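Heptaprenyl diphosphate synthase (HEPPP synthase) subunit 1 family protein (Staphylococcus aureus, PDB 5H9D) probably serves, with a partner polyprenyl synthase chain, as one component of the two-subunit enzyme that makes heptaprenyl diphosphate, the precursor of the menaquinone side chain. Local coordinates at residues C[78-81]-C[82-86]; C[164-167]-C[168-171]; C[100-103]-C[104-108]; C[117-120]-C[121-125]. All coordinates share one frame; numbering follows the deposited sequence.

Contact 1 (C[78-81]-C[82-86]); sequences SAHF and YTLLA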
loop_
_atom_site.group_PDB
_atom_site.type_symbol
_atom_site.label_atom_id
_atom_site.label_comp_id
_atom_site.label_asym_id
_atom_site.label_seq_id
_atom_site.Cartn_x
_atom_site.Cartn_y
_atom_site.Cartn_z
ATOM N N SER C 78 -8.967 -1.215 3.839
ATOM C CA SER C 78 -8.812 -1.962 2.611
ATOM C C SER C 78 -7.875 -3.127 2.835
ATOM O O SER C 78 -8.141 -4.230 2.379
ATOM C CB SER C 78 -8.299 -1.038 1.522
ATOM O OG SER C 78 -8.302 -1.729 0.305
ATOM N N ALA C 79 -6.777 -2.881 3.540
ATOM C CA ALA C 79 -5.822 -3.942 3.820
ATOM C C ALA C 79 -6.545 -4.930 4.730
ATOM O O ALA C 79 -6.350 -6.145 4.640
ATOM C CB ALA C 79 -4.574 -3.378 4.498
ATOM N N HIS C 80 -7.407 -4.404 5.592
ATOM C CA HIS C 80 -8.152 -5.265 6.478
ATOM C C HIS C 80 -8.942 -6.266 5.641
ATOM O O HIS C 80 -8.962 -7.452 5.941
ATOM C CB HIS C 80 -9.092 -4.451 7.366
ATOM C CG HIS C 80 -9.920 -5.300 8.281
ATOM N ND1 HIS C 80 -9.629 -6.628 8.521
ATOM C CD2 HIS C 80 -11.032 -5.021 9.000
ATOM C CE1 HIS C 80 -10.528 -7.131 9.347
ATOM N NE2 HIS C 80 -11.390 -6.178 9.652
ATOM N N PHE C 81 -9.577 -5.774 4.586
ATOM C CA PHE C 81 -10.357 -6.607 3.674
ATOM C C PHE C 81 -9.621 -7.843 3.167
ATOM O O PHE C 81 -10.248 -8.875 2.924
ATOM C CB PHE C 81 -10.797 -5.771 2.457
ATOM C CG PHE C 81 -11.284 -6.593 1.269
ATOM C CD1 PHE C 81 -12.628 -6.958 1.151
ATOM C CD2 PHE C 81 -10.406 -6.950 0.243
ATOM C CE1 PHE C 81 -13.088 -7.651 0.041
ATOM C CE2 PHE C 81 -10.859 -7.644 -0.871
ATOM C CZ PHE C 81 -12.210 -7.993 -0.970
ATOM N N TYR C 82 -8.303 -7.741 2.990
ATOM C CA TYR C 82 -7.532 -8.864 2.457
ATOM C C TYR C 82 -7.106 -9.895 3.509
ATOM O O TYR C 82 -7.033 -11.094 3.221
ATOM C CB TYR C 82 -6.344 -8.309 1.632
ATOM C CG TYR C 82 -5.305 -9.294 1.087
ATOM C CD1 TYR C 82 -5.646 -10.589 0.653
ATOM C CD2 TYR C 82 -3.979 -8.885 0.927
ATOM C CE1 TYR C 82 -4.688 -11.430 0.072
ATOM C CE2 TYR C 82 -3.023 -9.716 0.346
ATOM C CZ TYR C 82 -3.375 -10.976 -0.079
ATOM O OH TYR C 82 -2.385 -11.736 -0.668
ATOM N N THR C 83 -6.834 -9.444 4.727
ATOM C CA THR C 83 -6.476 -10.388 5.777
ATOM C C THR C 83 -7.687 -11.298 5.876
ATOM O O THR C 83 -7.571 -12.483 6.178
ATOM C CB THR C 83 -6.280 -9.688 7.114
ATOM O OG1 THR C 83 -7.313 -8.713 7.290
ATOM C CG2 THR C 83 -4.924 -9.014 7.161
ATOM N N LEU C 84 -8.841 -10.694 5.594
ATOM C CA LEU C 84 -10.157 -11.319 5.592
ATOM C C LEU C 84 -10.299 -12.255 4.385
ATOM O O LEU C 84 -10.802 -13.366 4.522
ATOM C CB LEU C 84 -11.224 -10.235 5.538
ATOM C CG LEU C 84 -12.291 -10.139 6.631
ATOM C CD1 LEU C 84 -11.685 -10.353 8.016
ATOM C CD2 LEU C 84 -12.963 -8.762 6.524
ATOM N N LEU C 85 -9.884 -11.830 3.195
ATOM C CA LEU C 85 -9.971 -12.751 2.066
ATOM C C LEU C 85 -9.045 -13.906 2.440
ATOM O O LEU C 85 -9.277 -15.058 2.072
ATOM C CB LEU C 85 -9.463 -12.127 0.762
ATOM C CG LEU C 85 -10.188 -10.988 0.041
ATOM C CD1 LEU C 85 -9.532 -10.839 -1.307
ATOM C CD2 LEU C 85 -11.694 -11.250 -0.126
ATOM N N ALA C 86 -7.989 -13.571 3.181
ATOM C CA ALA C 86 -6.989 -14.541 3.624
ATOM C C ALA C 86 -7.565 -15.670 4.484
ATOM O O ALA C 86 -7.220 -16.839 4.270
ATOM C CB ALA C 86 -5.875 -13.835 4.376
#

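Contact 2 (C[164-167]-C[168-171]); sequences YFKK and YNQS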
loop_
_atom_site.group_PDB
_atom_site.type_symbol
_atom_site.label_atom_id
_atom_site.label_comp_id
_atom_site.label_asym_id
_atom_site.label_seq_id
_atom_site.Cartn_x
_atom_site.Cartn_y
_atom_site.Cartn_z
ATOM N N TYR C 164 -30.518 10.507 -2.895
ATOM C CA TYR C 164 -29.271 9.756 -2.808
ATOM C C TYR C 164 -28.201 10.267 -3.769
ATOM O O TYR C 164 -28.261 10.015 -4.970
ATOM C CB TYR C 164 -29.530 8.266 -3.065
ATOM C CG TYR C 164 -28.271 7.453 -3.200
ATOM C CD1 TYR C 164 -27.159 7.714 -2.398
ATOM C CD2 TYR C 164 -28.177 6.432 -4.141
ATOM C CE1 TYR C 164 -25.971 6.976 -2.537
ATOM C CE2 TYR C 164 -26.991 5.683 -4.286
ATOM C CZ TYR C 164 -25.897 5.966 -3.481
ATOM O OH TYR C 164 -24.739 5.249 -3.615
ATOM N N PHE C 165 -27.223 10.993 -3.228
ATOM C CA PHE C 165 -26.135 11.522 -4.035
ATOM C C PHE C 165 -24.889 10.702 -3.752
ATOM O O PHE C 165 -24.324 10.755 -2.657
ATOM C CB PHE C 165 -25.866 12.982 -3.707
ATOM C CG PHE C 165 -25.110 13.730 -4.783
ATOM C CD1 PHE C 165 -25.671 13.924 -6.034
ATOM C CD2 PHE C 165 -23.872 14.306 -4.517
ATOM C CE1 PHE C 165 -25.018 14.687 -7.002
ATOM C CE2 PHE C 165 -23.212 15.072 -5.482
ATOM C CZ PHE C 165 -23.791 15.263 -6.725
ATOM N N LYS C 166 -24.502 9.942 -4.774
ATOM C CA LYS C 166 -23.347 9.050 -4.814
ATOM C C LYS C 166 -22.099 9.440 -4.052
ATOM O O LYS C 166 -21.775 8.815 -3.056
ATOM C CB LYS C 166 -22.947 8.831 -6.267
ATOM C CG LYS C 166 -23.877 7.930 -7.044
ATOM C CD LYS C 166 -25.342 8.270 -6.845
ATOM C CE LYS C 166 -26.207 7.197 -7.489
ATOM N NZ LYS C 166 -25.816 5.841 -6.998
ATOM N N LYS C 167 -21.407 10.459 -4.554
ATOM C CA LYS C 167 -20.139 10.985 -4.015
ATOM C C LYS C 167 -19.194 10.758 -5.183
ATOM O O LYS C 167 -18.336 11.595 -5.482
ATOM C CB LYS C 167 -19.630 10.212 -2.788
ATOM C CG LYS C 167 -19.062 8.845 -3.117
ATOM C CD LYS C 167 -19.303 7.849 -1.994
ATOM C CE LYS C 167 -18.813 6.458 -2.388
ATOM N NZ LYS C 167 -19.405 5.951 -3.657
ATOM N N TYR C 168 -19.360 9.606 -5.839
ATOM C CA TYR C 168 -18.570 9.308 -7.021
ATOM C C TYR C 168 -19.250 10.020 -8.207
ATOM O O TYR C 168 -18.667 10.157 -9.296
ATOM C CB TYR C 168 -18.436 7.787 -7.258
ATOM C CG TYR C 168 -19.713 6.998 -7.445
ATOM C CD1 TYR C 168 -20.182 6.148 -6.452
ATOM C CD2 TYR C 168 -20.446 7.102 -8.618
ATOM C CE1 TYR C 168 -21.353 5.428 -6.620
ATOM C CE2 TYR C 168 -21.621 6.390 -8.802
ATOM C CZ TYR C 168 -22.081 5.557 -7.802
ATOM O OH TYR C 168 -23.299 4.915 -7.968
ATOM N N ASN C 169 -20.480 10.491 -7.978
ATOM C CA ASN C 169 -21.212 11.235 -8.997
ATOM C C ASN C 169 -20.897 12.738 -8.784
ATOM O O ASN C 169 -21.461 13.603 -9.440
ATOM C CB ASN C 169 -22.733 10.954 -8.915
ATOM C CG ASN C 169 -23.242 9.993 -10.033
ATOM O OD1 ASN C 169 -23.786 8.922 -9.748
ATOM N ND2 ASN C 169 -23.080 10.393 -11.299
ATOM N N GLN C 170 -19.960 13.025 -7.879
ATOM C CA GLN C 170 -19.517 14.396 -7.569
ATOM C C GLN C 170 -19.424 15.373 -8.767
ATOM O O GLN C 170 -19.925 16.483 -8.690
ATOM C CB GLN C 170 -18.153 14.349 -6.820
ATOM C CG GLN C 170 -16.984 15.125 -7.494
ATOM C CD GLN C 170 -15.580 14.849 -6.887
ATOM O OE1 GLN C 170 -14.968 13.789 -7.103
ATOM N NE2 GLN C 170 -15.072 15.820 -6.134
ATOM N N SER C 171 -18.789 14.983 -9.865
ATOM C CA SER C 171 -18.669 15.886 -11.011
ATOM C C SER C 171 -19.945 16.033 -11.851
ATOM O O SER C 171 -19.928 16.668 -12.909
ATOM C CB SER C 171 -17.517 15.451 -11.923
ATOM O OG SER C 171 -16.324 16.168 -11.641
#

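Contact 3 (C[100-103]-C[104-108]); sequences AIVE and INELK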
loop_
_atom_site.group_PDB
_atom_site.type_symbol
_atom_site.label_atom_id
_atom_site.label_comp_id
_atom_site.label_asym_id
_atom_site.label_seq_id
_atom_site.Cartn_x
_atom_site.Cartn_y
_atom_site.Cartn_z
ATOM N N ALA C 100 -13.581 -7.481 -9.636
ATOM C CA ALA C 100 -14.650 -6.515 -9.397
ATOM C C ALA C 100 -14.099 -5.189 -8.868
ATOM O O ALA C 100 -14.544 -4.108 -9.306
ATOM C CB ALA C 100 -15.682 -7.094 -8.416
ATOM N N ILE C 101 -13.144 -5.259 -7.939
ATOM C CA ILE C 101 -12.560 -4.045 -7.422
ATOM C C ILE C 101 -11.891 -3.201 -8.529
ATOM O O ILE C 101 -12.139 -2.000 -8.616
ATOM C CB ILE C 101 -11.542 -4.334 -6.279
ATOM C CG1 ILE C 101 -12.267 -4.973 -5.083
ATOM C CG2 ILE C 101 -10.941 -3.019 -5.772
ATOM C CD1 ILE C 101 -11.363 -5.413 -3.968
ATOM N N VAL C 102 -11.065 -3.789 -9.392
ATOM C CA VAL C 102 -10.462 -2.934 -10.419
ATOM C C VAL C 102 -11.544 -2.351 -11.320
ATOM O O VAL C 102 -11.445 -1.212 -11.732
ATOM C CB VAL C 102 -9.306 -3.647 -11.303
ATOM C CG1 VAL C 102 -9.012 -5.042 -10.823
ATOM C CG2 VAL C 102 -9.649 -3.617 -12.776
ATOM N N GLU C 103 -12.594 -3.112 -11.585
ATOM C CA GLU C 103 -13.677 -2.623 -12.436
ATOM C C GLU C 103 -14.447 -1.450 -11.827
ATOM O O GLU C 103 -14.720 -0.428 -12.483
ATOM C CB GLU C 103 -14.635 -3.761 -12.752
ATOM C CG GLU C 103 -15.881 -3.294 -13.455
ATOM C CD GLU C 103 -16.636 -4.418 -14.113
ATOM O OE1 GLU C 103 -16.620 -5.541 -13.554
ATOM O OE2 GLU C 103 -17.250 -4.168 -15.181
ATOM N N ILE C 104 -14.823 -1.617 -10.562
ATOM C CA ILE C 104 -15.518 -0.552 -9.848
ATOM C C ILE C 104 -14.688 0.715 -9.996
ATOM O O ILE C 104 -15.225 1.762 -10.375
ATOM C CB ILE C 104 -15.658 -0.889 -8.362
ATOM C CG1 ILE C 104 -16.692 -2.011 -8.183
ATOM C CG2 ILE C 104 -16.032 0.345 -7.579
ATOM C CD1 ILE C 104 -18.023 -1.787 -8.945
ATOM N N ASN C 105 -13.382 0.606 -9.713
ATOM C CA ASN C 105 -12.451 1.737 -9.820
ATOM C C ASN C 105 -12.326 2.299 -11.222
ATOM O O ASN C 105 -12.244 3.497 -11.391
ATOM C CB ASN C 105 -11.087 1.331 -9.282
ATOM C CG ASN C 105 -11.093 1.217 -7.789
ATOM O OD1 ASN C 105 -11.289 2.192 -7.070
ATOM N ND2 ASN C 105 -10.908 0.016 -7.309
ATOM N N GLU C 106 -12.319 1.427 -12.222
ATOM C CA GLU C 106 -12.274 1.869 -13.621
ATOM C C GLU C 106 -13.587 2.632 -13.930
ATOM O O GLU C 106 -13.553 3.715 -14.526
ATOM C CB GLU C 106 -12.134 0.670 -14.597
ATOM C CG GLU C 106 -10.747 0.103 -14.759
ATOM C CD GLU C 106 -10.729 -1.188 -15.617
ATOM O OE1 GLU C 106 -11.626 -2.044 -15.431
ATOM O OE2 GLU C 106 -9.821 -1.372 -16.464
ATOM N N LEU C 107 -14.735 2.077 -13.532
ATOM C CA LEU C 107 -15.984 2.767 -13.808
ATOM C C LEU C 107 -16.034 4.137 -13.142
ATOM O O LEU C 107 -16.385 5.104 -13.799
ATOM C CB LEU C 107 -17.189 1.924 -13.398
ATOM C CG LEU C 107 -17.358 0.625 -14.200
ATOM C CD1 LEU C 107 -18.360 -0.301 -13.517
ATOM C CD2 LEU C 107 -17.782 0.939 -15.589
ATOM N N LYS C 108 -15.680 4.243 -11.856
ATOM C CA LYS C 108 -15.688 5.560 -11.193
ATOM C C LYS C 108 -14.769 6.536 -11.940
ATOM O O LYS C 108 -15.132 7.696 -12.145
ATOM C CB LYS C 108 -15.260 5.462 -9.726
ATOM C CG LYS C 108 -16.326 4.927 -8.785
ATOM C CD LYS C 108 -15.817 4.651 -7.376
ATOM C CE LYS C 108 -16.926 4.005 -6.529
ATOM N NZ LYS C 108 -16.511 3.494 -5.155
#

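Contact 4 (C[117-120]-C[121-125]); sequences NDYE and ISQAI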
loop_
_atom_site.group_PDB
_atom_site.type_symbol
_atom_site.label_atom_id
_atom_site.label_comp_id
_atom_site.label_asym_id
_atom_site.label_seq_id
_atom_site.Cartn_x
_atom_site.Cartn_y
_atom_site.Cartn_z
ATOM N N ASN C 117 -21.483 7.574 -21.916
ATOM C CA ASN C 117 -22.726 8.154 -22.457
ATOM C C ASN C 117 -23.792 7.781 -21.424
ATOM O O ASN C 117 -23.436 7.252 -20.365
ATOM C CB ASN C 117 -23.057 7.631 -23.880
ATOM C CG ASN C 117 -23.201 6.110 -23.955
ATOM O OD1 ASN C 117 -23.835 5.481 -23.103
ATOM N ND2 ASN C 117 -22.628 5.515 -25.003
ATOM N N ASP C 118 -25.073 8.033 -21.691
ATOM C CA ASP C 118 -26.103 7.721 -20.680
ATOM C C ASP C 118 -26.399 6.250 -20.451
ATOM O O ASP C 118 -26.683 5.851 -19.335
ATOM C CB ASP C 118 -27.408 8.468 -20.981
ATOM C CG ASP C 118 -27.197 9.964 -21.139
ATOM O OD1 ASP C 118 -26.486 10.534 -20.283
ATOM O OD2 ASP C 118 -27.737 10.552 -22.114
ATOM N N TYR C 119 -26.354 5.459 -21.517
ATOM C CA TYR C 119 -26.570 4.024 -21.432
ATOM C C TYR C 119 -25.500 3.494 -20.494
ATOM O O TYR C 119 -25.778 2.707 -19.582
ATOM C CB TYR C 119 -26.381 3.368 -22.807
ATOM C CG TYR C 119 -26.405 1.860 -22.754
ATOM C CD1 TYR C 119 -27.592 1.166 -22.474
ATOM C CD2 TYR C 119 -25.239 1.118 -22.956
ATOM C CE1 TYR C 119 -27.621 -0.211 -22.396
ATOM C CE2 TYR C 119 -25.257 -0.270 -22.889
ATOM C CZ TYR C 119 -26.457 -0.928 -22.607
ATOM O OH TYR C 119 -26.484 -2.317 -22.569
ATOM N N GLU C 120 -24.268 3.949 -20.744
ATOM C CA GLU C 120 -23.072 3.565 -19.974
ATOM C C GLU C 120 -23.073 3.983 -18.519
ATOM O O GLU C 120 -22.762 3.173 -17.663
ATOM C CB GLU C 120 -21.825 4.120 -20.643
ATOM C CG GLU C 120 -21.273 3.238 -21.726
ATOM C CD GLU C 120 -20.186 3.939 -22.529
ATOM O OE1 GLU C 120 -19.312 3.222 -23.088
ATOM O OE2 GLU C 120 -20.208 5.203 -22.605
ATOM N N ILE C 121 -23.406 5.247 -18.251
ATOM C CA ILE C 121 -23.459 5.768 -16.883
ATOM C C ILE C 121 -24.378 4.885 -16.047
ATOM O O ILE C 121 -24.052 4.504 -14.923
ATOM C CB ILE C 121 -24.014 7.226 -16.850
ATOM C CG1 ILE C 121 -22.880 8.211 -17.143
ATOM C CG2 ILE C 121 -24.697 7.510 -15.502
ATOM C CD1 ILE C 121 -23.342 9.526 -17.689
ATOM N N SER C 122 -25.521 4.559 -16.634
ATOM C CA SER C 122 -26.527 3.745 -15.997
ATOM C C SER C 122 -26.083 2.312 -15.768
ATOM O O SER C 122 -26.454 1.697 -14.759
ATOM C CB SER C 122 -27.786 3.763 -16.850
ATOM O OG SER C 122 -28.923 3.527 -16.032
ATOM N N GLN C 123 -25.318 1.765 -16.708
ATOM C CA GLN C 123 -24.825 0.409 -16.550
ATOM C C GLN C 123 -23.777 0.432 -15.436
ATOM O O GLN C 123 -23.707 -0.498 -14.612
ATOM C CB GLN C 123 -24.167 -0.095 -17.835
ATOM C CG GLN C 123 -25.075 -0.235 -19.051
ATOM C CD GLN C 123 -26.150 -1.296 -18.880
ATOM O OE1 GLN C 123 -27.293 -0.999 -18.470
ATOM N NE2 GLN C 123 -25.792 -2.548 -19.185
ATOM N N ALA C 124 -22.979 1.506 -15.418
ATOM C CA ALA C 124 -21.911 1.684 -14.441
ATOM C C ALA C 124 -22.457 1.727 -13.023
ATOM O O ALA C 124 -21.908 1.089 -12.110
ATOM C CB ALA C 124 -21.121 2.961 -14.758
ATOM N N ILE C 125 -23.556 2.464 -12.855
ATOM C CA ILE C 125 -24.214 2.622 -11.561
ATOM C C ILE C 125 -24.695 1.303 -10.962
ATOM O O ILE C 125 -24.498 1.041 -9.782
ATOM C CB ILE C 125 -25.413 3.569 -11.670
ATOM C CG1 ILE C 125 -24.926 4.976 -11.976
ATOM C CG2 ILE C 125 -26.204 3.582 -10.382
ATOM C CD1 ILE C 125 -26.057 5.926 -12.223
#

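Contact 1 (C[78-81]-C[82-86])
In the interior of helix 70-88, Phe-81 and Leu-85 illustrate the i,i+4 pairing that builds an apolar stripe on a buried helix. The Phe-81 side chain leaves with CG opposite its own nitrogen (chi1 164°), which carries the ring forward along the helix to meet Leu-85. There CZ lies 3.4 Å from CD2 of Leu-85 and CE2 lies 3.5 Å from CD1 of the same leucine, so both branches of the fork meet the far end of the ring, slanted against it. In the backbone between them, Leu-85 N donates to Phe-81 O at 3.0 Å. On the neighbouring side of the helix, Leu-84 sets CD2 4.0 Å above one face of the His-80 imidazole, toward its rim, while Thr-83 OG1 lies in the ring plane at an edge. The threonine hydroxyl is turned back (chi1 42°) toward His-80 O, at a distance too short to be trusted in detail; Arg-15 gives OG1 a weak hydrogen bond. Tyr-82 N reaches Ala-79 O at 3.0 Å, a bond over three residues, and comes from above the carbonyl plane.

Phe-81 continues onto Ile-97 and Ile-101 of helix 91-112, whereas Tyr-82 OH bonds to His-130 of the farnesyl pyrophosphate synthetase chain. One helix thus shares its sides between the core and a partner subunit, the arrangement of an interface helix in an all-helical heterodimer.

Contact 2 (C[164-167]-C[168-171])
Lys-166 lies over Tyr-168 while Lys-167 comes to the edge of the same ring, so two consecutive lysines hold one tyrosine from two directions. The aliphatic part of Lys-166 makes the face contact: CG stands 3.5 Å from the ring centroid of Tyr-168, a CH-pi approach displaced toward the rim on the hydroxyl side. Bends at chi2 (47°) and at chi4 then bring the Lys-166 ammonium round to the phenol end of the ring. It forms a salt bridge there with Glu-129, whose OE1 also bonds to Tyr-168 OH, so a single carboxylate oxygen gathers the lysine and the tyrosine. The Lys-167 chain runs at a slant to the ring, and its NZ lies in the ring plane beside CD1; the charge is met by Asp-59 of helix 43-65 in a salt bridge.

Asn-169 runs alongside Lys-166, pointing the same way, with the two CB atoms 3.4 Å apart. Phe-165 reaches the chain further on, its CZ 3.9 Å from Asn-169 O in an oblique approach, and its ring has a cation-pi partner in Lys-174.

The backbone makes the reversal that brings these groups together. Gln-170 N donates weakly to Lys-167 O at 3.2 Å, and the torsions of Tyr-168 and Asn-169 are close to those of a type I turn. A type I beta turn from Lys-167 to Gln-170, with the lysine before it laid over the face of the tyrosine at its second position and the charges paired to acidic residues of two helices, characterises this buried connection before helix 174-180.

Contact 3 (C[100-103]-C[104-108])
Asn-105 spends both ends of its amide: ND2 turns back to Ile-101 O, one helical turn earlier, while OD1 accepts from Asn-111 of the farnesyl pyrophosphate synthetase chain. The inner bond is weak, ND2 to Ile-101 O being 2.7 Å but strongly bent, at 126°. With CG opposite its own carbonyl carbon (chi1 -73°), the amide swings alongside Ile-101, and ND2 also brushes CG2 of that residue. Ile-101 O takes a second, much straighter donor in Asn-105 N at 3.1 Å, so this carbonyl is held by two bonds from one residue.

The flanking carbonyls follow the regular alpha-helical pattern. Ala-100 O receives Ile-104 N at 2.8 Å, Val-102 O receives Glu-106 N at 2.8 Å, and Glu-103 O receives Leu-107 N at 2.7 Å.

The two glutamates find their partners elsewhere. Glu-103 is bridged by Lys-99 through OE1 and by Lys-127 through OE2, and its CG lies 3.9 Å from CD1 of Leu-107, the two side chains running abreast. Glu-106 extends beside Val-102, and its OE2 accepts from Ser-23 OG and Lys-24 N of the partner chain.

This part of helix 91-112 sits between two helices of its own chain and the partner subunit: Ile-104 packs on Leu-131 and Phe-132 of helix 118-140, Ile-101 and Asn-105 meet Ile-51 and Met-55 of helix 43-65, and the partner subunit covers Val-102 and Glu-106 and also reaches Ile-101 and Asn-105.

Contact 4 (C[117-120]-C[121-125])
Ile-121 N donates to Asn-117 O at 2.9 Å, and the bonds from Ser-122 N to Asp-118 O, Gln-123 N to Tyr-119 O and Ala-124 N to Glu-120 O repeat the same i,i+4 spacing through the opening turns of helix 118-140. The start is a capping box, in which the N-cap residue and the residue three places later exchange side-chain bonds. Asn-117 OD1 accepts from Glu-120 N at 2.8 Å, and in return Glu-120 OE2 accepts from Asn-117 N at 2.8 Å, using the lone pair turned away from its companion oxygen. Both bonds are nearly straight. Together they engage two backbone N-H groups at the helix start, and the glutamate's negative charge at this end would be expected to interact well with the helix dipole.

On the buried side, Ile-121 packs on Leu-111 of helix 91-112, while Ala-124 meets Leu-107 of the same helix; the exposed Asp-118 runs alongside Ile-121. The outer side belongs to Tyr-119 and Gln-123, one turn apart, which both also touch Tyr-184. Tyr-119 sends its ring forward with CG opposite the backbone nitrogen (chi1 172°), and the bend at chi2 of Gln-123 lays the amide against it, the two planes only 13° from parallel. Within this stack, Gln-123 CG makes a CH-pi contact over the face, 3.9 Å from the centroid of the Tyr-119 ring.

Overall arrangement
Along the chain the order is contact 1, contact 3, contact 4, contact 2, on the consecutive helices 70-88, 91-112 and 118-140 and then in the loop before helix 174-180. Contact 3 is the hub, for it touches each of the others: Phe-81 meets Ile-101, Leu-107 meets Ala-124, and Tyr-168 packs on Lys-108. Its centre is about 18 Å from that of contact 1 and about 14 to 15 Å from those of contacts 4 and 2, which also touch through Ile-125. Helices 70-88 and 91-112 thus carry both core packing and the face toward the farnesyl pyrophosphate synthetase chain, which contact 2 reaches by one weak bond at Gln-170 and contact 4 does not touch.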